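Long-range contact in glycoside hydrolase family 61 protein (Myceliophthora thermophila, PDB 5UFV), which uses an active-site copper and O2 or H2O2 to cleave cellulose oxidatively, yielding C1-oxidised products: residues Phe102-Thr114 with Gly125-Ser139. Numbering follows the deposited sequence.
Sequences FKIDEAGFHGDGT and GWDIAKLVGGNKSWS
Phe109 and Trp126 form the tight part of this contact. Phe109 turns an edge to the indole in a T-shaped pair: its ring and the five-membered ring have planes at 58°. With CG anti to the backbone N, the phenyl ring is swung so that its CD1 lies over the indole, 3.5 Å from Trp126 NE1. The backbone itself sets CB of Phe109 over the six-membered ring, 3.8 Å from its centroid and 5° off the normal, a CH-pi contact. The indole is anchored from outside, NE1 being hydrogen-bonded to Leu118 O, while Tyr217 makes a further edge-to-face pair with it.

Next to the ring pair, Phe109 and Trp126 are also joined by a single backbone bridge. His110 N donates to Gly125 O over 2.6 Å, nearly straight, whereas the return bond, Asp127 N to Gly108 O, is weak at 3.3 Å. A water accepts from Ile128 N and lies within a long 3.3 Å of Gly108 O.

The solvent side is looser. Exposed His110 spreads its imidazole over Gly125, whose O lies over one face, and Asp127 OD1 stands at the ring edge, 3.7 Å from ND1. That carboxylate oxygen also has a weak salt bridge to exposed Lys130.

Further along, buried Ala107 touches Asp127 and the Trp138 ring through CB. Trp138 NE1 donates to Asp105 OD2 over 2.9 Å, nearly within the indole plane but from above the carboxylate plane; Ser140 OG gives that oxygen a second hydrogen bond.

Trp138 belongs to the edge strand 136-141 of one sheet and Asp105 to strand 101-107 of the other; the axes of the short segments 105-107 and 136-139 approach to 9.6 Å, at 126° between their directions: sheet-against-sheet packing at an edge of the beta-sandwich fold of AA9 monooxygenases.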
loop_
_atom_site.group_PDB
_atom_site.type_symbol
_atom_site.label_atom_id
_atom_site.label_comp_id
_atom_site.label_asym_id
_atom_site.label_seq_id
_atom_site.Cartn_x
_atom_site.Cartn_y
_atom_site.Cartn_z
ATOM N N PHE A 102 -1.899 -1.419 10.169
ATOM C CA PHE A 102 -1.963 -0.002 10.413
ATOM C C PHE A 102 -1.229 0.755 9.302
ATOM O O PHE A 102 -0.229 0.287 8.781
ATOM C CB PHE A 102 -1.392 0.300 11.807
ATOM C CG PHE A 102 0.042 -0.133 11.986
ATOM C CD1 PHE A 102 0.345 -1.406 12.430
ATOM C CD2 PHE A 102 1.091 0.747 11.712
ATOM C CE1 PHE A 102 1.658 -1.806 12.599
ATOM C CE2 PHE A 102 2.413 0.349 11.877
ATOM C CZ PHE A 102 2.692 -0.931 12.324
ATOM N N LYS A 103 -1.747 1.932 8.955
ATOM C CA LYS A 103 -1.130 2.811 7.961
ATOM C C LYS A 103 0.073 3.532 8.520
ATOM O O LYS A 103 0.023 4.084 9.621
ATOM C CB LYS A 103 -2.136 3.857 7.469
ATOM C CG LYS A 103 -3.116 3.298 6.450
ATOM C CD LYS A 103 -4.478 3.976 6.464
ATOM C CE LYS A 103 -4.459 5.361 5.835
ATOM N NZ LYS A 103 -5.814 5.966 5.732
ATOM N N ILE A 104 1.138 3.563 7.725
ATOM C CA ILE A 104 2.277 4.408 8.005
ATOM C C ILE A 104 2.418 5.571 7.019
ATOM O O ILE A 104 3.088 6.534 7.320
ATOM C CB ILE A 104 3.581 3.595 8.037
ATOM C CG1 ILE A 104 3.935 3.057 6.675
ATOM C CG2 ILE A 104 3.460 2.429 9.016
ATOM C CD1 ILE A 104 5.262 2.339 6.685
ATOM N N ASP A 105 1.812 5.468 5.842
ATOM C CA ASP A 105 1.878 6.534 4.842
ATOM C C ASP A 105 0.585 6.580 4.013
ATOM O O ASP A 105 -0.152 5.602 3.939
ATOM C CB ASP A 105 3.092 6.316 3.939
ATOM C CG ASP A 105 3.639 7.617 3.337
ATOM O OD1 ASP A 105 3.171 8.710 3.737
ATOM O OD2 ASP A 105 4.556 7.553 2.470
ATOM N N GLU A 106 0.299 7.718 3.403
ATOM C CA GLU A 106 -0.865 7.835 2.518
ATOM C C GLU A 106 -0.769 9.113 1.692
ATOM O O GLU A 106 -0.170 10.081 2.116
ATOM C CB GLU A 106 -2.168 7.867 3.317
ATOM C CG GLU A 106 -2.262 9.090 4.244
ATOM C CD GLU A 106 -3.608 9.262 4.948
ATOM O OE1 GLU A 106 -4.516 8.365 4.866
ATOM O OE2 GLU A 106 -3.744 10.331 5.606
ATOM N N ALA A 107 -1.359 9.105 0.507
ATOM C CA ALA A 107 -1.433 10.312 -0.298
ATOM C C ALA A 107 -2.695 10.229 -1.113
ATOM O O ALA A 107 -3.069 9.142 -1.563
ATOM C CB ALA A 107 -0.218 10.446 -1.194
ATOM N N GLY A 108 -3.362 11.366 -1.270
ATOM C CA GLY A 108 -4.610 11.441 -1.975
ATOM C C GLY A 108 -4.655 12.629 -2.897
ATOM O O GLY A 108 -3.750 12.850 -3.674
ATOM N N PHE A 109 -5.737 13.385 -2.800
ATOM C CA PHE A 109 -6.079 14.359 -3.786
ATOM C C PHE A 109 -5.780 15.746 -3.259
ATOM O O PHE A 109 -6.184 16.078 -2.172
ATOM C CB PHE A 109 -7.561 14.254 -4.102
ATOM C CG PHE A 109 -8.030 15.260 -5.104
ATOM C CD1 PHE A 109 -7.686 15.124 -6.441
ATOM C CD2 PHE A 109 -8.776 16.354 -4.711
ATOM C CE1 PHE A 109 -8.095 16.056 -7.368
ATOM C CE2 PHE A 109 -9.189 17.305 -5.635
ATOM C CZ PHE A 109 -8.852 17.147 -6.969
ATOM N N HIS A 110 -5.096 16.556 -4.055
ATOM C CA HIS A 110 -4.701 17.894 -3.639
ATOM C C HIS A 110 -5.118 18.957 -4.658
ATOM O O HIS A 110 -4.656 20.079 -4.604
ATOM C CB HIS A 110 -3.177 17.929 -3.376
ATOM C CG HIS A 110 -2.330 17.770 -4.612
ATOM N ND1 HIS A 110 -1.558 16.644 -4.848
ATOM C CD2 HIS A 110 -2.115 18.600 -5.670
ATOM C CE1 HIS A 110 -0.912 16.787 -5.998
ATOM N NE2 HIS A 110 -1.236 17.961 -6.518
ATOM N N GLY A 111 -6.007 18.618 -5.574
ATOM C CA GLY A 111 -6.426 19.559 -6.610
ATOM C C GLY A 111 -7.341 20.630 -6.080
ATOM O O GLY A 111 -7.975 20.454 -5.048
ATOM N N ASP A 112 -7.435 21.739 -6.791
ATOM C CA ASP A 112 -8.168 22.905 -6.261
ATOM C C ASP A 112 -9.688 22.782 -6.389
ATOM O O ASP A 112 -10.433 23.499 -5.720
ATOM C CB ASP A 112 -7.674 24.207 -6.896
ATOM C CG ASP A 112 -7.993 24.298 -8.367
ATOM O OD1 ASP A 112 -8.618 23.366 -8.897
ATOM O OD2 ASP A 112 -7.628 25.305 -8.999
ATOM N N GLY A 113 -10.148 21.871 -7.240
ATOM C CA GLY A 113 -11.582 21.547 -7.323
ATOM C C GLY A 113 -12.414 22.475 -8.190
ATOM O O GLY A 113 -13.633 22.471 -8.096
ATOM N N THR A 114 -11.754 23.273 -9.030
ATOM C CA THR A 114 -12.444 24.194 -9.935
ATOM C C THR A 114 -11.728 24.343 -11.279
ATOM O O THR A 114 -12.363 24.721 -12.256
ATOM C CB THR A 114 -12.601 25.577 -9.293
ATOM O OG1 THR A 114 -11.326 26.034 -8.835
ATOM C CG2 THR A 114 -13.539 25.521 -8.095
ATOM N N GLY A 125 -4.659 16.048 -9.945
ATOM C CA GLY A 125 -4.480 16.506 -8.569
ATOM C C GLY A 125 -4.152 15.419 -7.557
ATOM O O GLY A 125 -4.227 15.660 -6.346
ATOM N N TRP A 126 -3.792 14.229 -8.042
ATOM C CA TRP A 126 -3.438 13.105 -7.172
ATOM C C TRP A 126 -1.933 12.822 -7.176
ATOM O O TRP A 126 -1.279 12.813 -8.224
ATOM C CB TRP A 126 -4.138 11.847 -7.652
ATOM C CG TRP A 126 -5.629 11.917 -7.740
ATOM C CD1 TRP A 126 -6.377 12.406 -8.774
ATOM C CD2 TRP A 126 -6.549 11.415 -6.776
ATOM N NE1 TRP A 126 -7.710 12.253 -8.493
ATOM C CE2 TRP A 126 -7.839 11.645 -7.272
ATOM C CE3 TRP A 126 -6.400 10.791 -5.536
ATOM C CZ2 TRP A 126 -8.985 11.268 -6.570
ATOM C CZ3 TRP A 126 -7.523 10.436 -4.834
ATOM C CH2 TRP A 126 -8.811 10.674 -5.349
ATOM N N ASP A 127 -1.399 12.546 -5.995
ATOM C CA ASP A 127 0.005 12.175 -5.854
ATOM C C ASP A 127 0.362 10.902 -6.624
ATOM O O ASP A 127 1.494 10.735 -7.064
ATOM C CB ASP A 127 0.358 12.002 -4.367
ATOM C CG ASP A 127 0.491 13.333 -3.650
ATOM O OD1 ASP A 127 1.170 14.227 -4.181
ATOM O OD2 ASP A 127 -0.098 13.502 -2.568
ATOM N N ILE A 128 -0.599 10.012 -6.796
ATOM C CA ILE A 128 -0.368 8.821 -7.577
ATOM C C ILE A 128 0.129 9.123 -9.000
ATOM O O ILE A 128 0.797 8.311 -9.600
ATOM C CB ILE A 128 -1.650 7.957 -7.654
ATOM C CG1 ILE A 128 -1.299 6.480 -7.847
ATOM C CG2 ILE A 128 -2.561 8.429 -8.777
ATOM C CD1 ILE A 128 -2.490 5.552 -7.741
ATOM N N ALA A 129 -0.211 10.277 -9.550
ATOM C CA ALA A 129 0.178 10.597 -10.916
ATOM C C ALA A 129 1.677 10.548 -11.095
ATOM O O ALA A 129 2.173 10.404 -12.214
ATOM C CB ALA A 129 -0.304 11.984 -11.279
ATOM N N LYS A 130 2.385 10.713 -9.986
ATOM C CA LYS A 130 3.815 10.778 -10.024
ATOM C C LYS A 130 4.416 9.401 -10.180
ATOM O O LYS A 130 5.571 9.293 -10.606
ATOM C CB LYS A 130 4.353 11.480 -8.775
ATOM C CG LYS A 130 4.019 12.962 -8.742
ATOM C CD LYS A 130 4.166 13.535 -7.341
ATOM C CE LYS A 130 3.973 15.048 -7.337
ATOM N NZ LYS A 130 3.852 15.568 -5.946
ATOM N N LEU A 131 3.629 8.366 -9.864
ATOM C CA LEU A 131 4.034 6.965 -10.104
ATOM C C LEU A 131 3.861 6.493 -11.547
ATOM O O LEU A 131 4.260 5.395 -11.882
ATOM C CB LEU A 131 3.304 6.005 -9.168
ATOM C CG LEU A 131 3.516 6.304 -7.687
ATOM C CD1 LEU A 131 2.844 5.255 -6.815
ATOM C CD2 LEU A 131 4.988 6.395 -7.322
ATOM N N VAL A 132 3.299 7.328 -12.404
ATOM C CA VAL A 132 2.973 6.905 -13.746
ATOM C C VAL A 132 4.205 6.971 -14.639
ATOM O O VAL A 132 4.964 7.928 -14.558
ATOM C CB VAL A 132 1.876 7.811 -14.344
ATOM C CG1 VAL A 132 1.680 7.540 -15.842
ATOM C CG2 VAL A 132 0.576 7.610 -13.574
ATOM N N GLY A 133 4.394 5.953 -15.480
ATOM C CA GLY A 133 5.307 6.072 -16.615
ATOM C C GLY A 133 6.652 5.368 -16.534
ATOM O O GLY A 133 7.500 5.549 -17.406
ATOM N N GLY A 134 6.866 4.587 -15.484
ATOM C CA GLY A 134 7.966 3.647 -15.477
ATOM C C GLY A 134 9.022 3.946 -14.451
ATOM O O GLY A 134 9.558 5.061 -14.384
ATOM N N ASN A 135 9.314 2.921 -13.658
ATOM C CA ASN A 135 10.379 2.952 -12.655
ATOM C C ASN A 135 10.282 4.160 -11.747
ATOM O O ASN A 135 11.280 4.806 -11.466
ATOM C CB ASN A 135 11.747 2.838 -13.336
ATOM C CG ASN A 135 11.829 1.607 -14.219
ATOM O OD1 ASN A 135 12.035 1.701 -15.429
ATOM N ND2 ASN A 135 11.594 0.447 -13.625
ATOM N N LYS A 136 9.061 4.443 -11.306
ATOM C CA LYS A 136 8.813 5.462 -10.318
ATOM C C LYS A 136 8.712 4.845 -8.950
ATOM O O LYS A 136 8.334 3.687 -8.794
ATOM C CB LYS A 136 7.516 6.203 -10.637
ATOM C CG LYS A 136 7.539 6.950 -11.961
ATOM C CD LYS A 136 8.781 7.799 -12.073
ATOM C CE LYS A 136 8.630 8.896 -13.116
ATOM N NZ LYS A 136 8.210 8.312 -14.397
ATOM N N SER A 137 9.029 5.640 -7.951
ATOM C CA SER A 137 9.200 5.132 -6.614
ATOM C C SER A 137 8.431 5.946 -5.607
ATOM O O SER A 137 8.136 7.113 -5.843
ATOM C CB SER A 137 10.689 5.164 -6.245
ATOM O OG SER A 137 11.490 4.461 -7.191
ATOM N N TRP A 138 8.114 5.315 -4.475
ATOM C CA TRP A 138 7.473 6.001 -3.342
ATOM C C TRP A 138 8.201 5.655 -2.075
ATOM O O TRP A 138 8.447 4.493 -1.809
ATOM C CB TRP A 138 5.996 5.621 -3.198
ATOM C CG TRP A 138 5.278 6.568 -2.262
ATOM C CD1 TRP A 138 5.094 6.409 -0.905
ATOM C CD2 TRP A 138 4.719 7.842 -2.596
ATOM N NE1 TRP A 138 4.429 7.501 -0.389
ATOM C CE2 TRP A 138 4.194 8.398 -1.399
ATOM C CE3 TRP A 138 4.633 8.579 -3.778
ATOM C CZ2 TRP A 138 3.555 9.658 -1.357
ATOM C CZ3 TRP A 138 4.009 9.840 -3.743
ATOM C CH2 TRP A 138 3.473 10.365 -2.531
ATOM N N SER A 139 8.542 6.669 -1.298
ATOM C CA SER A 139 9.306 6.493 -0.064
ATOM C C SER A 139 8.488 6.817 1.208
ATOM O O SER A 139 7.787 7.839 1.281
ATOM C CB SER A 139 10.530 7.396 -0.107
ATOM O OG SER A 139 11.517 6.858 -0.954
HETATM O O HOH W 1 -2.826 9.921 -4.764
#